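Local coordinates for protein ATP:cob(I)alamin adenosyltransferase (Salmonella enterica subsp. enterica serovar Livingstone, PDB 5CX7) that binds heme in its HbpS-like domain and, as the whole enzyme, probably converts cob(I)alamin to adenosylcobalamin, the cofactor of propanediol dehydratase, at residues K65-H78 / G99-W111. Numbering follows the deposited sequence.
Sequences KKAWTAVAMKTATH and GKVVTFGGGYALW
Gly99 presents its carbonyl O to the extended side chain of Lys65, whose NZ donates at 2.9 Å from well above the carbonyl plane; this ammonium also pairs with Glu61 and with His96 O of a second subunit. Over the next two residues the chain skirts Trp68, with Val101 CG1 at the indole edge, 3.8 Å from CZ3. Val102 N donates to Thr69 OG1 (3.0 Å, 156° at the hydrogen). The same hydroxyl donates to Lys65 O one helical turn back, which fixes its rotation and leaves the oxygen to accept from Val102 N in the loop that precedes strand 107-112. Val102 CG1 lies over the centre of the Phe104 ring and also meets Lys66 CG.

From Phe104 to Gly107 the backbone wraps round Thr77. Its OG1, placed between backbone N and carbonyl carbon (chi1 63°), donates to Phe104 O at 2.6 Å and accepts from Gly107 N at 3.0 Å; Thr77 N returns a bond to Gly107 O. Lys66 NZ reaches Gly105 O at 2.8 Å, and its other partners, Asp130 and Ile122 O, tie this turn to helix 127-139 and strand 115-123. A water bridges Gly106 N, Gly107 O and His78 ND1. The CA atoms of Gly107 and Lys66 lie 4.6 Å apart.

Beyond it, Tyr108 meets Ala76 CB and the His78 ring obliquely, while Ala109 CB packs on Ala70. Trp111 NE1 reaches Lys74 O, on the residue of positive phi in the Schellman motif ending the helix, through a second water.

The axes of segments 65-72 and 107-111 approach to 6.5 Å and cross at -45°. This structural packing, away from the heme, sets helix 59-72 on edge strand 107-112 of the chain's four-stranded antiparallel sheet, with Ala67 and Val71 touching strand 36-41 and Tyr108 against helix 127-139.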
ATOM      1  N   LYS E  65       9.768  -1.894  14.014  1.00 12.26           N
ATOM      2  CA  LYS E  65       9.764  -3.220  13.325  1.00 12.15           C
ATOM      3  C   LYS E  65      10.555  -4.284  14.049  1.00 11.94           C
ATOM      4  O   LYS E  65      10.163  -5.462  14.093  1.00 10.82           O
ATOM      5  CB  LYS E  65      10.221  -3.089  11.865  1.00 12.37           C
ATOM      6  CG  LYS E  65       9.126  -2.365  11.027  1.00 13.70           C
ATOM      7  CD  LYS E  65       9.569  -2.209   9.613  1.00 12.86           C
ATOM      8  CE  LYS E  65       8.299  -1.788   8.763  1.00 14.52           C
ATOM      9  NZ  LYS E  65       8.642  -1.764   7.342  1.00 14.09           N
ATOM     10  N   LYS E  66      11.741  -3.928  14.509  1.00 11.62           N
ATOM     11  CA  LYS E  66      12.497  -4.905  15.315  1.00 10.80           C
ATOM     12  C   LYS E  66      11.756  -5.401  16.513  1.00  9.50           C
ATOM     13  O   LYS E  66      11.811  -6.588  16.888  1.00 10.77           O
ATOM     14  CB  LYS E  66      13.859  -4.340  15.706  1.00 10.86           C
ATOM     15  CG  LYS E  66      14.839  -4.188  14.595  1.00 11.48           C
ATOM     16  CD  LYS E  66      16.210  -3.685  15.129  1.00 11.17           C
ATOM     17  CE  LYS E  66      17.073  -3.151  13.993  1.00 11.94           C
ATOM     18  NZ  LYS E  66      18.372  -2.612  14.474  1.00 12.20           N
ATOM     19  N   ALA E  67      11.111  -4.474  17.225  1.00 10.78           N
ATOM     20  CA  ALA E  67      10.394  -4.799  18.421  1.00 11.51           C
ATOM     21  C   ALA E  67       9.235  -5.695  18.115  1.00 11.74           C
ATOM     22  O   ALA E  67       9.003  -6.736  18.801  1.00 10.54           O
ATOM     23  CB  ALA E  67       9.921  -3.546  19.102  1.00 12.74           C
ATOM     24  N   TRP E  68       8.513  -5.338  17.025  1.00 11.14           N
ATOM     25  CA  TRP E  68       7.395  -6.165  16.594  1.00 13.40           C
ATOM     26  C   TRP E  68       7.825  -7.576  16.144  1.00 13.35           C
ATOM     27  O   TRP E  68       7.173  -8.566  16.522  1.00 15.38           O
ATOM     28  CB  TRP E  68       6.654  -5.489  15.421  1.00 13.59           C
ATOM     29  CG  TRP E  68       5.423  -6.226  15.057  1.00 13.38           C
ATOM     30  CD1 TRP E  68       4.202  -6.060  15.572  1.00 15.54           C
ATOM     31  CD2 TRP E  68       5.285  -7.182  14.018  1.00 14.60           C
ATOM     32  NE1 TRP E  68       3.274  -6.888  14.956  1.00 14.93           N
ATOM     33  CE2 TRP E  68       3.901  -7.584  13.990  1.00 15.17           C
ATOM     34  CE3 TRP E  68       6.159  -7.746  13.100  1.00 15.34           C
ATOM     35  CZ2 TRP E  68       3.402  -8.484  13.074  1.00 14.62           C
ATOM     36  CZ3 TRP E  68       5.661  -8.748  12.244  1.00 15.56           C
ATOM     37  CH2 TRP E  68       4.301  -9.051  12.209  1.00 15.53           C
ATOM     38  N   THR E  69       8.920  -7.652  15.397  1.00 12.61           N
ATOM     39  CA  THR E  69       9.458  -8.933  14.950  1.00 13.14           C
ATOM     40  C   THR E  69       9.725  -9.880  16.136  1.00 13.52           C
ATOM     41  O   THR E  69       9.475 -11.070  16.057  1.00 12.80           O
ATOM     42  CB  THR E  69      10.764  -8.700  14.171  1.00 14.17           C
ATOM     43  OG1 THR E  69      10.536  -7.885  13.008  1.00 17.51           O
ATOM     44  CG2 THR E  69      11.368  -9.980  13.722  1.00 13.94           C
ATOM     45  N   ALA E  70      10.386  -9.315  17.163  1.00 13.40           N
ATOM     46  CA  ALA E  70      10.737 -10.069  18.329  1.00 13.69           C
ATOM     47  C   ALA E  70       9.510 -10.771  18.883  1.00 12.36           C
ATOM     48  O   ALA E  70       9.589 -11.948  19.288  1.00 14.37           O
ATOM     49  CB  ALA E  70      11.416  -9.183  19.386  1.00 16.41           C
ATOM     50  N   VAL E  71       8.406 -10.063  19.016  1.00 12.21           N
ATOM     51  CA  VAL E  71       7.190 -10.657  19.540  1.00 14.63           C
ATOM     52  C   VAL E  71       6.517 -11.595  18.512  1.00 14.22           C
ATOM     53  O   VAL E  71       6.086 -12.737  18.870  1.00 11.14           O
ATOM     54  CB  VAL E  71       6.231  -9.550  20.032  1.00 15.69           C
ATOM     55  CG1 VAL E  71       4.741  -9.943  20.196  1.00 18.48           C
ATOM     56  CG2 VAL E  71       6.713  -8.893  21.326  1.00 16.42           C
ATOM     57  N   ALA E  72       6.457 -11.138  17.264  1.00 13.13           N
ATOM     58  CA  ALA E  72       5.746 -11.868  16.186  1.00 14.32           C
ATOM     59  C   ALA E  72       6.386 -13.192  15.808  1.00 14.87           C
ATOM     60  O   ALA E  72       5.721 -14.085  15.302  1.00 15.83           O
ATOM     61  CB  ALA E  72       5.643 -10.960  14.937  1.00 14.46           C
ATOM     62  N   MET E  73       7.709 -13.316  16.028  1.00 14.36           N
ATOM     63  CA  MET E  73       8.466 -14.515  15.854  1.00 15.35           C
ATOM     64  C   MET E  73       9.059 -15.134  17.162  1.00 14.26           C
ATOM     65  O   MET E  73       9.762 -16.138  17.052  1.00 14.21           O
ATOM     66  CB  MET E  73       9.581 -14.267  14.877  1.00 17.86           C
ATOM     67  CG  MET E  73       8.931 -13.732  13.606  1.00 24.45           C
ATOM     68  SD  MET E  73       9.666 -14.145  12.109  1.00 29.65           S
ATOM     69  CE  MET E  73       9.601 -15.920  12.139  1.00 24.39           C
ATOM     70  N   LYS E  74       8.750 -14.545  18.297  1.00 13.70           N
ATOM     71  CA  LYS E  74       9.245 -15.013  19.608  1.00 15.45           C
ATOM     72  C   LYS E  74      10.737 -15.246  19.603  1.00 15.01           C
ATOM     73  O   LYS E  74      11.233 -16.291  20.029  1.00 17.84           O
ATOM     74  CB  LYS E  74       8.492 -16.274  20.065  1.00 14.15           C
ATOM     75  CG  LYS E  74       7.053 -16.048  20.266  1.00 16.73           C
ATOM     76  CD  LYS E  74       6.345 -17.379  20.670  1.00 18.35           C
ATOM     77  CE  LYS E  74       4.864 -17.225  20.711  1.00 18.95           C
ATOM     78  NZ  LYS E  74       4.177 -18.544  20.970  1.00 21.46           N
ATOM     79  N   THR E  75      11.495 -14.275  19.098  1.00 14.92           N
ATOM     80  CA  THR E  75      12.904 -14.437  18.917  1.00 18.92           C
ATOM     81  C   THR E  75      13.626 -13.101  19.030  1.00 19.53           C
ATOM     82  O   THR E  75      13.004 -12.071  18.936  1.00 20.68           O
ATOM     83  CB  THR E  75      13.186 -15.028  17.508  1.00 23.09           C
ATOM     84  OG1 THR E  75      14.556 -15.384  17.409  1.00 30.05           O
ATOM     85  CG2 THR E  75      12.843 -14.046  16.461  1.00 26.91           C
ATOM     86  N   ALA E  76      14.932 -13.100  19.255  1.00 15.86           N
ATOM     87  CA  ALA E  76      15.717 -11.860  19.050  1.00 15.22           C
ATOM     88  C   ALA E  76      15.943 -11.734  17.512  1.00 14.12           C
ATOM     89  O   ALA E  76      16.113 -12.773  16.799  1.00 12.31           O
ATOM     90  CB  ALA E  76      17.035 -11.923  19.762  1.00 16.19           C
ATOM     91  N   THR E  77      16.010 -10.510  17.016  1.00 12.12           N
ATOM     92  CA  THR E  77      16.125 -10.327  15.576  1.00 12.67           C
ATOM     93  C   THR E  77      17.464 -10.805  14.987  1.00 13.26           C
ATOM     94  O   THR E  77      17.477 -11.286  13.856  1.00 11.33           O
ATOM     95  CB  THR E  77      15.806  -8.924  15.133  1.00 14.30           C
ATOM     96  OG1 THR E  77      16.754  -7.995  15.705  1.00 12.36           O
ATOM     97  CG2 THR E  77      14.422  -8.533  15.502  1.00 14.62           C
ATOM     98  N   HIS E  78      18.561 -10.799  15.778  1.00 11.85           N
ATOM     99  CA  HIS E  78      19.835 -11.331  15.276  1.00 13.85           C
ATOM    100  C   HIS E  78      19.797 -12.842  15.066  1.00 14.11           C
ATOM    101  O   HIS E  78      20.569 -13.367  14.269  1.00 15.11           O
ATOM    102  CB  HIS E  78      21.036 -10.927  16.180  1.00 15.57           C
ATOM    103  CG  HIS E  78      21.030 -11.584  17.518  1.00 16.05           C
ATOM    104  ND1 HIS E  78      20.273 -11.157  18.583  1.00 19.10           N
ATOM    105  CD2 HIS E  78      21.671 -12.704  17.943  1.00 21.22           C
ATOM    106  CE1 HIS E  78      20.474 -11.957  19.630  1.00 18.76           C
ATOM    107  NE2 HIS E  78      21.310 -12.915  19.259  1.00 20.65           N
ATOM    108  N   GLY E  99       7.909  -6.364   4.524  1.00 14.42           N
ATOM    109  CA  GLY E  99       8.771  -5.484   5.285  1.00 17.35           C
ATOM    110  C   GLY E  99       8.473  -5.357   6.760  1.00 19.10           C
ATOM    111  O   GLY E  99       9.137  -4.581   7.429  1.00 18.17           O
ATOM    112  N   LYS E 100       7.521  -6.130   7.300  1.00 15.25           N
ATOM    113  CA  LYS E 100       7.181  -5.983   8.719  1.00 16.99           C
ATOM    114  C   LYS E 100       8.217  -6.588   9.660  1.00 15.75           C
ATOM    115  O   LYS E 100       8.262  -6.210  10.839  1.00 17.83           O
ATOM    116  CB  LYS E 100       5.840  -6.593   9.026  1.00 18.03           C
ATOM    117  CG  LYS E 100       4.726  -5.720   8.446  1.00 22.56           C
ATOM    118  CD  LYS E 100       3.401  -6.078   9.040  1.00 24.94           C
ATOM    119  CE  LYS E 100       2.987  -7.458   8.637  1.00 28.30           C
ATOM    120  NZ  LYS E 100       2.678  -7.455   7.190  1.00 33.92           N
ATOM    121  N   VAL E 101       9.010  -7.521   9.174  1.00 16.42           N
ATOM    122  CA  VAL E 101      10.020  -8.186   9.971  1.00 17.83           C
ATOM    123  C   VAL E 101      11.413  -7.666   9.574  1.00 21.09           C
ATOM    124  O   VAL E 101      11.685  -7.450   8.392  1.00 18.45           O
ATOM    125  CB  VAL E 101      10.017  -9.712   9.930  1.00 18.63           C
ATOM    126  CG1 VAL E 101       8.711 -10.225  10.554  1.00 18.81           C
ATOM    127  CG2 VAL E 101      10.282 -10.252   8.553  1.00 21.52           C
ATOM    128  N   VAL E 102      12.270  -7.458  10.594  1.00 18.15           N
ATOM    129  CA  VAL E 102      13.650  -7.083  10.398  1.00 15.61           C
ATOM    130  C   VAL E 102      14.484  -8.209  10.921  1.00 14.30           C
ATOM    131  O   VAL E 102      14.240  -8.691  12.051  1.00 15.33           O
ATOM    132  CB  VAL E 102      13.960  -5.730  11.110  1.00 15.95           C
ATOM    133  CG1 VAL E 102      15.458  -5.460  11.085  1.00 15.38           C
ATOM    134  CG2 VAL E 102      13.216  -4.570  10.444  1.00 16.57           C
ATOM    135  N   THR E 103      15.484  -8.601  10.163  1.00 14.28           N
ATOM    136  CA  THR E 103      16.221  -9.837  10.401  1.00 15.96           C
ATOM    137  C   THR E 103      17.677  -9.649  10.763  1.00 14.23           C
ATOM    138  O   THR E 103      18.489 -10.595  10.729  1.00 13.54           O
ATOM    139  CB  THR E 103      16.107 -10.734   9.164  1.00 17.63           C
ATOM    140  OG1 THR E 103      16.545 -10.006   8.004  1.00 16.02           O
ATOM    141  CG2 THR E 103      14.630 -11.101   8.957  1.00 18.13           C
ATOM    142  N   PHE E 104      18.037  -8.414  11.105  1.00 13.08           N
ATOM    143  CA  PHE E 104      19.337  -8.151  11.761  1.00 13.83           C
ATOM    144  C   PHE E 104      19.123  -7.633  13.152  1.00 13.98           C
ATOM    145  O   PHE E 104      18.045  -7.233  13.553  1.00 12.79           O
ATOM    146  CB  PHE E 104      20.231  -7.204  10.894  1.00 14.59           C
ATOM    147  CG  PHE E 104      19.540  -5.939  10.429  1.00 14.23           C
ATOM    148  CD1 PHE E 104      19.426  -4.825  11.271  1.00 13.98           C
ATOM    149  CD2 PHE E 104      19.100  -5.812   9.113  1.00 15.27           C
ATOM    150  CE1 PHE E 104      18.778  -3.661  10.852  1.00 13.46           C
ATOM    151  CE2 PHE E 104      18.531  -4.626   8.679  1.00 13.22           C
ATOM    152  CZ  PHE E 104      18.305  -3.576   9.547  1.00 13.24           C
ATOM    153  N   GLY E 105      20.230  -7.657  13.923  1.00 16.92           N
ATOM    154  CA  GLY E 105      20.167  -7.400  15.326  1.00 14.52           C
ATOM    155  C   GLY E 105      19.631  -6.083  15.786  1.00 16.41           C
ATOM    156  O   GLY E 105      19.720  -5.032  15.134  1.00 17.73           O
ATOM    157  N   GLY E 106      19.082  -6.138  16.993  1.00 15.81           N
ATOM    158  CA  GLY E 106      18.607  -4.952  17.708  1.00 14.36           C
ATOM    159  C   GLY E 106      17.260  -5.080  18.359  1.00 13.80           C
ATOM    160  O   GLY E 106      16.853  -4.187  19.096  1.00 12.08           O
ATOM    161  N   GLY E 107      16.549  -6.174  18.059  1.00 13.96           N
ATOM    162  CA  GLY E 107      15.295  -6.487  18.650  1.00 14.05           C
ATOM    163  C   GLY E 107      15.428  -7.703  19.553  1.00 13.83           C
ATOM    164  O   GLY E 107      16.086  -8.646  19.181  1.00 12.52           O
ATOM    165  N   TYR E 108      14.789  -7.646  20.709  1.00 13.67           N
ATOM    166  CA  TYR E 108      14.745  -8.731  21.648  1.00 14.00           C
ATOM    167  C   TYR E 108      13.341  -8.936  22.179  1.00 12.19           C
ATOM    168  O   TYR E 108      12.589  -7.995  22.416  1.00 13.93           O
ATOM    169  CB  TYR E 108      15.666  -8.433  22.853  1.00 14.11           C
ATOM    170  CG  TYR E 108      17.073  -8.560  22.497  1.00 15.10           C
ATOM    171  CD1 TYR E 108      17.729  -7.490  21.904  1.00 16.61           C
ATOM    172  CD2 TYR E 108      17.808  -9.687  22.782  1.00 18.22           C
ATOM    173  CE1 TYR E 108      19.057  -7.568  21.622  1.00 17.25           C
ATOM    174  CE2 TYR E 108      19.164  -9.805  22.424  1.00 19.23           C
ATOM    175  CZ  TYR E 108      19.762  -8.701  21.860  1.00 21.12           C
ATOM    176  OH  TYR E 108      21.077  -8.682  21.503  1.00 26.12           O
ATOM    177  N   ALA E 109      12.976 -10.196  22.331  1.00 13.44           N
ATOM    178  CA  ALA E 109      11.750 -10.589  22.969  1.00 13.74           C
ATOM    179  C   ALA E 109      11.968 -10.570  24.489  1.00 15.50           C
ATOM    180  O   ALA E 109      13.055 -10.868  24.963  1.00 15.90           O
ATOM    181  CB  ALA E 109      11.361 -11.971  22.542  1.00 13.58           C
ATOM    182  N   LEU E 110      10.964 -10.140  25.213  1.00 18.19           N
ATOM    183  CA  LEU E 110      11.049  -9.959  26.666  1.00 18.03           C
ATOM    184  C   LEU E 110      10.129 -11.006  27.316  1.00 18.97           C
ATOM    185  O   LEU E 110       8.929 -11.047  27.026  1.00 17.73           O
ATOM    186  CB  LEU E 110      10.625  -8.585  27.056  1.00 17.39           C
ATOM    187  CG  LEU E 110      11.343  -7.442  26.326  1.00 21.10           C
ATOM    188  CD1 LEU E 110      10.750  -6.111  26.709  1.00 20.45           C
ATOM    189  CD2 LEU E 110      12.834  -7.438  26.589  1.00 21.27           C
ATOM    190  N   TRP E 111      10.689 -11.762  28.250  1.00 19.51           N
ATOM    191  CA  TRP E 111       9.990 -12.869  28.924  1.00 19.43           C
ATOM    192  C   TRP E 111      10.097 -12.786  30.452  1.00 22.02           C
ATOM    193  O   TRP E 111      11.077 -12.286  30.985  1.00 22.16           O
ATOM    194  CB  TRP E 111      10.617 -14.192  28.536  1.00 20.21           C
ATOM    195  CG  TRP E 111      10.596 -14.543  27.121  1.00 20.22           C
ATOM    196  CD1 TRP E 111      11.459 -14.126  26.180  1.00 20.01           C
ATOM    197  CD2 TRP E 111       9.666 -15.415  26.463  1.00 19.41           C
ATOM    198  NE1 TRP E 111      11.123 -14.664  24.963  1.00 22.02           N
ATOM    199  CE2 TRP E 111      10.013 -15.445  25.110  1.00 21.37           C
ATOM    200  CE3 TRP E 111       8.585 -16.188  26.905  1.00 20.90           C
ATOM    201  CZ2 TRP E 111       9.323 -16.243  24.168  1.00 23.24           C
ATOM    202  CZ3 TRP E 111       7.877 -16.952  25.989  1.00 20.33           C
ATOM    203  CH2 TRP E 111       8.237 -16.986  24.647  1.00 23.29           C
TER
HETATM  204  O   HOH W   1      12.700 -15.700  22.468  1.00 34.32           O
HETATM  205  O   HOH W   2      18.894  -8.665  18.228  1.00 11.00           O